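CysE, serine acetyltransferase (Brucella abortus, PDB 4HZD) probably catalyses the transfer of an acetyl group from acetyl-coenzyme A to L-serine, a step of cysteine biosynthesis. Local coordinates at residues I19-T31 against L41-A54. Residues are numbered along the deposited sequence; the frame is centred on the assembly and turned at random.
Sequences IWHSIRAEAEEAT and LYATILNQPSLEEA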
ATOM      1  N   ILE A  19     -10.609  24.367 -21.999  1.00 25.79           N
ATOM      2  CA  ILE A  19     -10.818  23.666 -20.722  1.00 25.32           C
ATOM      3  C   ILE A  19      -9.498  23.037 -20.276  1.00 25.47           C
ATOM      4  O   ILE A  19      -9.064  23.276 -19.161  1.00 24.85           O
ATOM      5  CB  ILE A  19     -11.992  22.637 -20.742  1.00 25.42           C
ATOM      6  CG1 ILE A  19     -13.364  23.340 -20.880  1.00 28.78           C
ATOM      7  CG2 ILE A  19     -11.996  21.784 -19.462  1.00 24.61           C
ATOM      8  CD1 ILE A  19     -14.524  22.417 -21.318  1.00 27.28           C
ATOM      9  N   TRP A  20      -8.845  22.275 -21.158  1.00 25.43           N
ATOM     10  CA  TRP A  20      -7.525  21.657 -20.838  1.00 25.25           C
ATOM     11  C   TRP A  20      -6.449  22.666 -20.546  1.00 25.64           C
ATOM     12  O   TRP A  20      -5.624  22.485 -19.627  1.00 26.63           O
ATOM     13  CB  TRP A  20      -7.099  20.782 -21.999  1.00 25.43           C
ATOM     14  CG  TRP A  20      -5.773  20.053 -21.877  1.00 25.59           C
ATOM     15  CD1 TRP A  20      -4.807  19.919 -22.863  1.00 28.00           C
ATOM     16  CD2 TRP A  20      -5.246  19.299 -20.712  1.00 25.50           C
ATOM     17  NE1 TRP A  20      -3.754  19.141 -22.425  1.00 28.53           N
ATOM     18  CE2 TRP A  20      -3.954  18.739 -21.139  1.00 27.15           C
ATOM     19  CE3 TRP A  20      -5.701  19.041 -19.411  1.00 25.83           C
ATOM     20  CZ2 TRP A  20      -3.175  17.960 -20.289  1.00 27.25           C
ATOM     21  CZ3 TRP A  20      -4.917  18.249 -18.568  1.00 25.21           C
ATOM     22  CH2 TRP A  20      -3.667  17.742 -18.989  1.00 24.61           C
ATOM     23  N   HIS A  21      -6.397  23.733 -21.341  1.00 27.18           N
ATOM     24  CA  HIS A  21      -5.352  24.734 -21.124  1.00 29.31           C
ATOM     25  C   HIS A  21      -5.528  25.448 -19.819  1.00 26.69           C
ATOM     26  O   HIS A  21      -4.538  25.684 -19.119  1.00 26.51           O
ATOM     27  CB  HIS A  21      -5.231  25.727 -22.296  1.00 32.48           C
ATOM     28  CG  HIS A  21      -4.844  25.072 -23.595  1.00 35.34           C
ATOM     29  ND1 HIS A  21      -5.577  25.206 -24.720  1.00 38.55           N
ATOM     30  CD2 HIS A  21      -3.782  24.214 -23.912  1.00 36.93           C
ATOM     31  CE1 HIS A  21      -5.004  24.486 -25.715  1.00 40.81           C
ATOM     32  NE2 HIS A  21      -3.915  23.876 -25.219  1.00 38.28           N
ATOM     33  N   SER A  22      -6.758  25.809 -19.457  1.00 26.52           N
ATOM     34  CA  SER A  22      -6.964  26.433 -18.137  1.00 25.53           C
ATOM     35  C   SER A  22      -6.589  25.476 -17.016  1.00 23.39           C
ATOM     36  O   SER A  22      -6.008  25.894 -16.016  1.00 25.99           O
ATOM     37  CB  SER A  22      -8.406  26.890 -17.901  1.00 27.44           C
ATOM     38  OG  SER A  22      -8.875  27.541 -19.041  1.00 36.97           O
ATOM     39  N   ILE A  23      -6.959  24.201 -17.160  1.00 23.12           N
ATOM     40  CA  ILE A  23      -6.620  23.222 -16.136  1.00 20.82           C
ATOM     41  C   ILE A  23      -5.090  23.100 -15.980  1.00 21.11           C
ATOM     42  O   ILE A  23      -4.606  23.073 -14.875  1.00 22.94           O
ATOM     43  CB  ILE A  23      -7.269  21.840 -16.395  1.00 20.38           C
ATOM     44  CG1 ILE A  23      -8.761  21.902 -16.048  1.00 19.93           C
ATOM     45  CG2 ILE A  23      -6.568  20.729 -15.573  1.00 20.44           C
ATOM     46  CD1 ILE A  23      -9.574  20.768 -16.669  1.00 21.59           C
ATOM     47  N   ARG A  24      -4.348  23.055 -17.079  1.00 21.41           N
ATOM     48  CA  ARG A  24      -2.875  23.000 -17.003  1.00 23.37           C
ATOM     49  C   ARG A  24      -2.286  24.234 -16.267  1.00 23.34           C
ATOM     50  O   ARG A  24      -1.407  24.097 -15.413  1.00 21.33           O
ATOM     51  CB  ARG A  24      -2.269  22.867 -18.403  1.00 23.75           C
ATOM     52  CG  ARG A  24      -2.544  21.521 -19.088  1.00 24.13           C
ATOM     53  CD  ARG A  24      -1.616  21.377 -20.325  1.00 23.65           C
ATOM     54  NE  ARG A  24      -0.211  21.254 -19.924  1.00 23.29           N
ATOM     55  CZ  ARG A  24       0.353  20.137 -19.472  1.00 25.27           C
ATOM     56  NH1 ARG A  24      -0.360  19.030 -19.330  1.00 28.33           N
ATOM     57  NH2 ARG A  24       1.636  20.118 -19.160  1.00 28.82           N
ATOM     58  N   ALA A  25      -2.780  25.427 -16.605  1.00 23.94           N
ATOM     59  CA  ALA A  25      -2.326  26.659 -15.949  1.00 25.13           C
ATOM     60  C   ALA A  25      -2.651  26.678 -14.440  1.00 25.83           C
ATOM     61  O   ALA A  25      -1.815  27.060 -13.588  1.00 27.87           O
ATOM     62  CB  ALA A  25      -2.940  27.858 -16.649  1.00 24.04           C
ATOM     63  N   GLU A  26      -3.881  26.299 -14.113  1.00 27.99           N
ATOM     64  CA  GLU A  26      -4.349  26.234 -12.719  1.00 27.57           C
ATOM     65  C   GLU A  26      -3.522  25.223 -11.910  1.00 28.15           C
ATOM     66  O   GLU A  26      -3.225  25.457 -10.730  1.00 27.59           O
ATOM     67  CB  GLU A  26      -5.847  25.879 -12.669  1.00 30.65           C
ATOM     68  CG  GLU A  26      -6.837  26.996 -13.091  1.00 33.54           C
ATOM     69  CD  GLU A  26      -8.184  26.459 -13.622  1.00 35.42           C
ATOM     70  OE1 GLU A  26      -8.488  25.255 -13.470  1.00 32.34           O
ATOM     71  OE2 GLU A  26      -8.968  27.238 -14.227  1.00 39.08           O
ATOM     72  N   ALA A  27      -3.151  24.095 -12.529  1.00 25.69           N
ATOM     73  CA  ALA A  27      -2.386  23.079 -11.814  1.00 26.44           C
ATOM     74  C   ALA A  27      -0.972  23.559 -11.552  1.00 26.34           C
ATOM     75  O   ALA A  27      -0.413  23.314 -10.486  1.00 25.53           O
ATOM     76  CB  ALA A  27      -2.385  21.733 -12.550  1.00 23.29           C
ATOM     77  N   GLU A  28      -0.389  24.263 -12.516  1.00 29.17           N
ATOM     78  CA  GLU A  28       0.976  24.718 -12.320  1.00 31.71           C
ATOM     79  C   GLU A  28       1.058  25.808 -11.251  1.00 32.85           C
ATOM     80  O   GLU A  28       1.980  25.825 -10.448  1.00 29.96           O
ATOM     81  CB  GLU A  28       1.566  25.247 -13.611  1.00 33.76           C
ATOM     82  CG  GLU A  28       3.063  25.455 -13.464  1.00 38.27           C
ATOM     83  CD  GLU A  28       3.694  25.914 -14.750  1.00 41.95           C
ATOM     84  OE1 GLU A  28       3.030  25.817 -15.818  1.00 44.36           O
ATOM     85  OE2 GLU A  28       4.851  26.365 -14.689  1.00 42.39           O
ATOM     86  N   GLU A  29       0.087  26.722 -11.276  1.00 32.23           N
ATOM     87  CA  GLU A  29       0.047  27.812 -10.326  1.00 31.13           C
ATOM     88  C   GLU A  29      -0.144  27.281  -8.903  1.00 30.59           C
ATOM     89  O   GLU A  29       0.472  27.787  -7.954  1.00 27.43           O
ATOM     90  CB  GLU A  29      -1.035  28.800 -10.724  1.00 33.76           C
ATOM     91  CG  GLU A  29      -0.712  30.224 -10.308  1.00 42.49           C
ATOM     92  CD  GLU A  29       0.578  30.771 -10.932  1.00 46.60           C
ATOM     93  OE1 GLU A  29       1.083  30.242 -11.963  1.00 46.09           O
ATOM     94  OE2 GLU A  29       1.096  31.760 -10.374  1.00 54.34           O
ATOM     95  N   ALA A  30      -0.969  26.234  -8.786  1.00 27.36           N
ATOM     96  CA  ALA A  30      -1.235  25.561  -7.526  1.00 26.92           C
ATOM     97  C   ALA A  30       0.032  24.965  -6.949  1.00 24.97           C
ATOM     98  O   ALA A  30       0.240  25.003  -5.736  1.00 24.09           O
ATOM     99  CB  ALA A  30      -2.297  24.470  -7.709  1.00 24.36           C
ATOM    100  N   THR A  31       0.872  24.395  -7.825  1.00 26.14           N
ATOM    101  CA  THR A  31       2.116  23.737  -7.390  1.00 25.73           C
ATOM    102  C   THR A  31       3.132  24.721  -6.862  1.00 26.89           C
ATOM    103  O   THR A  31       3.760  24.471  -5.827  1.00 25.62           O
ATOM    104  CB  THR A  31       2.716  22.837  -8.507  1.00 26.96           C
ATOM    105  OG1 THR A  31       1.779  21.807  -8.787  1.00 27.13           O
ATOM    106  CG2 THR A  31       4.023  22.154  -8.029  1.00 26.79           C
ATOM    107  N   LEU A  41      -0.201  16.930  -8.333  1.00 19.74           N
ATOM    108  CA  LEU A  41      -0.600  17.742  -9.453  1.00 21.81           C
ATOM    109  C   LEU A  41       0.194  17.467 -10.713  1.00 19.65           C
ATOM    110  O   LEU A  41      -0.354  17.597 -11.806  1.00 20.30           O
ATOM    111  CB  LEU A  41      -0.546  19.205  -9.072  1.00 21.68           C
ATOM    112  CG  LEU A  41      -1.522  19.625  -7.969  1.00 22.82           C
ATOM    113  CD1 LEU A  41      -1.092  20.963  -7.397  1.00 21.31           C
ATOM    114  CD2 LEU A  41      -2.934  19.704  -8.549  1.00 24.75           C
ATOM    115  N   TYR A  42       1.473  17.080 -10.594  1.00 19.56           N
ATOM    116  CA  TYR A  42       2.230  16.694 -11.803  1.00 19.29           C
ATOM    117  C   TYR A  42       1.820  15.340 -12.333  1.00 18.45           C
ATOM    118  O   TYR A  42       1.655  15.163 -13.535  1.00 19.11           O
ATOM    119  CB  TYR A  42       3.760  16.734 -11.551  1.00 20.79           C
ATOM    120  CG  TYR A  42       4.320  18.117 -11.874  1.00 20.99           C
ATOM    121  CD1 TYR A  42       3.983  19.208 -11.079  1.00 22.28           C
ATOM    122  CD2 TYR A  42       5.120  18.338 -12.983  1.00 22.48           C
ATOM    123  CE1 TYR A  42       4.429  20.475 -11.353  1.00 23.16           C
ATOM    124  CE2 TYR A  42       5.607  19.623 -13.270  1.00 23.13           C
ATOM    125  CZ  TYR A  42       5.254  20.673 -12.445  1.00 24.37           C
ATOM    126  OH  TYR A  42       5.665  21.952 -12.645  1.00 24.66           O
ATOM    127  N   ALA A  43       1.637  14.374 -11.420  1.00 19.70           N
ATOM    128  CA  ALA A  43       1.307  13.007 -11.848  1.00 19.92           C
ATOM    129  C   ALA A  43      -0.112  12.958 -12.391  1.00 20.64           C
ATOM    130  O   ALA A  43      -0.432  12.127 -13.274  1.00 21.25           O
ATOM    131  CB  ALA A  43       1.460  12.041 -10.698  1.00 21.21           C
ATOM    132  N   THR A  44      -0.985  13.823 -11.866  1.00 21.10           N
ATOM    133  CA  THR A  44      -2.355  13.763 -12.358  1.00 22.40           C
ATOM    134  C   THR A  44      -2.702  14.715 -13.512  1.00 22.47           C
ATOM    135  O   THR A  44      -3.550  14.373 -14.311  1.00 23.63           O
ATOM    136  CB  THR A  44      -3.500  13.566 -11.295  1.00 26.56           C
ATOM    137  OG1 THR A  44      -4.650  14.407 -11.531  1.00 30.22           O
ATOM    138  CG2 THR A  44      -3.057  13.399  -9.864  1.00 20.00           C
ATOM    139  N   ILE A  45      -2.064  15.887 -13.572  1.00 21.16           N
ATOM    140  CA  ILE A  45      -2.347  16.845 -14.639  1.00 23.99           C
ATOM    141  C   ILE A  45      -1.094  17.113 -15.493  1.00 23.78           C
ATOM    142  O   ILE A  45      -1.107  16.891 -16.695  1.00 22.54           O
ATOM    143  CB  ILE A  45      -2.774  18.215 -14.055  1.00 22.85           C
ATOM    144  CG1 ILE A  45      -4.022  18.107 -13.141  1.00 25.12           C
ATOM    145  CG2 ILE A  45      -2.885  19.273 -15.148  1.00 21.34           C
ATOM    146  CD1 ILE A  45      -5.318  17.775 -13.846  1.00 26.23           C
ATOM    147  N   LEU A  46      -0.042  17.653 -14.866  1.00 23.65           N
ATOM    148  CA  LEU A  46       1.013  18.327 -15.645  1.00 24.35           C
ATOM    149  C   LEU A  46       1.858  17.374 -16.512  1.00 23.98           C
ATOM    150  O   LEU A  46       2.263  17.743 -17.596  1.00 24.67           O
ATOM    151  CB  LEU A  46       1.835  19.262 -14.768  1.00 23.86           C
ATOM    152  CG  LEU A  46       0.999  20.482 -14.354  1.00 26.30           C
ATOM    153  CD1 LEU A  46       1.573  21.191 -13.154  1.00 26.86           C
ATOM    154  CD2 LEU A  46       0.825  21.465 -15.510  1.00 26.66           C
ATOM    155  N   ASN A  47       2.080  16.147 -16.058  1.00 22.48           N
ATOM    156  CA  ASN A  47       2.771  15.154 -16.881  1.00 24.59           C
ATOM    157  C   ASN A  47       1.866  14.506 -17.943  1.00 25.73           C
ATOM    158  O   ASN A  47       2.364  13.724 -18.745  1.00 26.33           O
ATOM    159  CB  ASN A  47       3.388  13.999 -16.043  1.00 24.06           C
ATOM    160  CG  ASN A  47       4.495  14.449 -15.106  1.00 25.69           C
ATOM    161  OD1 ASN A  47       5.051  15.523 -15.268  1.00 22.67           O
ATOM    162  ND2 ASN A  47       4.822  13.609 -14.115  1.00 22.73           N
ATOM    163  N   GLN A  48       0.553  14.763 -17.911  1.00 21.19           N
ATOM    164  CA  GLN A  48      -0.359  14.069 -18.816  1.00 23.53           C
ATOM    165  C   GLN A  48      -0.383  14.820 -20.140  1.00 21.73           C
ATOM    166  O   GLN A  48      -0.342  16.053 -20.156  1.00 20.50           O
ATOM    167  CB  GLN A  48      -1.777  13.994 -18.210  1.00 24.34           C
ATOM    168  CG  GLN A  48      -1.825  13.308 -16.842  1.00 22.33           C
ATOM    169  CD  GLN A  48      -1.708  11.796 -16.933  1.00 25.10           C
ATOM    170  OE1 GLN A  48      -1.744  11.228 -18.021  1.00 23.16           O
ATOM    171  NE2 GLN A  48      -1.589  11.135 -15.788  1.00 22.96           N
ATOM    172  N   PRO A  49      -0.426  14.094 -21.256  1.00 25.10           N
ATOM    173  CA  PRO A  49      -0.487  14.861 -22.512  1.00 26.54           C
ATOM    174  C   PRO A  49      -1.916  15.235 -22.936  1.00 28.76           C
ATOM    175  O   PRO A  49      -2.084  15.843 -24.001  1.00 28.68           O
ATOM    176  CB  PRO A  49       0.108  13.899 -23.547  1.00 27.77           C
ATOM    177  CG  PRO A  49      -0.222  12.544 -23.017  1.00 29.63           C
ATOM    178  CD  PRO A  49      -0.225  12.650 -21.492  1.00 27.31           C
ATOM    179  N   SER A  50      -2.930  14.878 -22.133  1.00 26.94           N
ATOM    180  CA  SER A  50      -4.313  15.206 -22.509  1.00 26.94           C
ATOM    181  C   SER A  50      -5.239  15.242 -21.296  1.00 27.77           C
ATOM    182  O   SER A  50      -4.960  14.624 -20.258  1.00 26.16           O
ATOM    183  CB  SER A  50      -4.847  14.205 -23.563  1.00 26.15           C
ATOM    184  OG  SER A  50      -5.032  12.894 -23.021  1.00 30.39           O
ATOM    185  N   LEU A  51      -6.338  15.980 -21.424  1.00 25.09           N
ATOM    186  CA  LEU A  51      -7.344  16.009 -20.380  1.00 24.60           C
ATOM    187  C   LEU A  51      -7.911  14.616 -20.156  1.00 25.08           C
ATOM    188  O   LEU A  51      -8.097  14.212 -19.017  1.00 24.90           O
ATOM    189  CB  LEU A  51      -8.432  17.039 -20.732  1.00 25.16           C
ATOM    190  CG  LEU A  51      -9.629  17.174 -19.780  1.00 25.91           C
ATOM    191  CD1 LEU A  51      -9.200  17.564 -18.356  1.00 23.02           C
ATOM    192  CD2 LEU A  51     -10.531  18.252 -20.345  1.00 26.18           C
ATOM    193  N   GLU A  52      -8.143  13.860 -21.240  1.00 24.20           N
ATOM    194  CA  GLU A  52      -8.661  12.489 -21.115  1.00 24.95           C
ATOM    195  C   GLU A  52      -7.775  11.633 -20.227  1.00 24.84           C
ATOM    196  O   GLU A  52      -8.259  10.899 -19.350  1.00 24.19           O
ATOM    197  CB  GLU A  52      -8.761  11.823 -22.489  1.00 25.63           C
ATOM    198  CG  GLU A  52      -9.823  12.388 -23.408  1.00 25.49           C
ATOM    199  CD  GLU A  52      -9.385  13.606 -24.244  1.00 28.93           C
ATOM    200  OE1 GLU A  52      -8.302  14.206 -24.053  1.00 29.26           O
ATOM    201  OE2 GLU A  52     -10.173  14.001 -25.114  1.00 28.31           O
ATOM    202  N   GLU A  53      -6.476  11.725 -20.454  1.00 24.87           N
ATOM    203  CA  GLU A  53      -5.512  10.971 -19.658  1.00 26.34           C
ATOM    204  C   GLU A  53      -5.434  11.436 -18.205  1.00 24.37           C
ATOM    205  O   GLU A  53      -5.327  10.603 -17.318  1.00 28.84           O
ATOM    206  CB  GLU A  53      -4.148  10.922 -20.329  1.00 27.84           C
ATOM    207  CG  GLU A  53      -4.095   9.909 -21.464  1.00 32.82           C
ATOM    208  CD  GLU A  53      -2.881  10.127 -22.347  1.00 39.85           C
ATOM    209  OE1 GLU A  53      -2.019   9.228 -22.391  1.00 42.37           O
ATOM    210  OE2 GLU A  53      -2.777  11.217 -22.974  1.00 40.56           O
ATOM    211  N   ALA A  54      -5.523  12.744 -17.957  1.00 23.44           N
ATOM    212  CA  ALA A  54      -5.622  13.237 -16.573  1.00 21.70           C
ATOM    213  C   ALA A  54      -6.854  12.687 -15.793  1.00 21.73           C
ATOM    214  O   ALA A  54      -6.715  12.318 -14.601  1.00 21.46           O
ATOM    215  CB  ALA A  54      -5.652  14.766 -16.552  1.00 21.87           C
TER
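The carbonyl oxygen of Leu46 is gripped by both terminal nitrogens of Arg24. Arg24 NH2 lies 2.9 Å from Leu46 O, with an N-H...O angle of 155°; it approaches in the carbonyl plane, on a lone pair, and the oxygen in turn lies near the guanidinium plane. The second bond, from Arg24 NH1 to the same Leu46 O, is weak at 3.4 Å. A bend at chi3 (67°) folds the guanidinium back toward Leu46 O, where NH1 also comes 3.1 Å from Gln48 O.

The aliphatic part of Arg24 doubles as a lid: its CG sits over the centre of the Trp20 ring, while Leu51 N lies 3.5 Å above the opposite face. Trp20 carries its own CG anti to the backbone N, which sends the indole across to the 48-51 turn, and its CZ2 edge meets Gln48 O in plane. Further along, Ile45 is a knob in a hole formed by Trp20, Ile23, Arg24 and Ala27, its CG2 3.6 Å from Ala27 CB. At the far end Thr31 OG1 bonds back to Ala27 O (3.2 Å), and Thr31 CG2 touches the edge of the Tyr42 ring.

Helices 18-33 and 38-46 thus form an antiparallel hairpin (168° between the segments' axes) in the N-terminal helical domain, with Phe108 and Val112 also packing on Ile23. Leu46 lies in the wider pi-type turn at 42-46; Arg24 supplies N-H groups from the neighbouring helix to Leu46 O, and its positive charge would probably be favoured by the carbonyls gathered there.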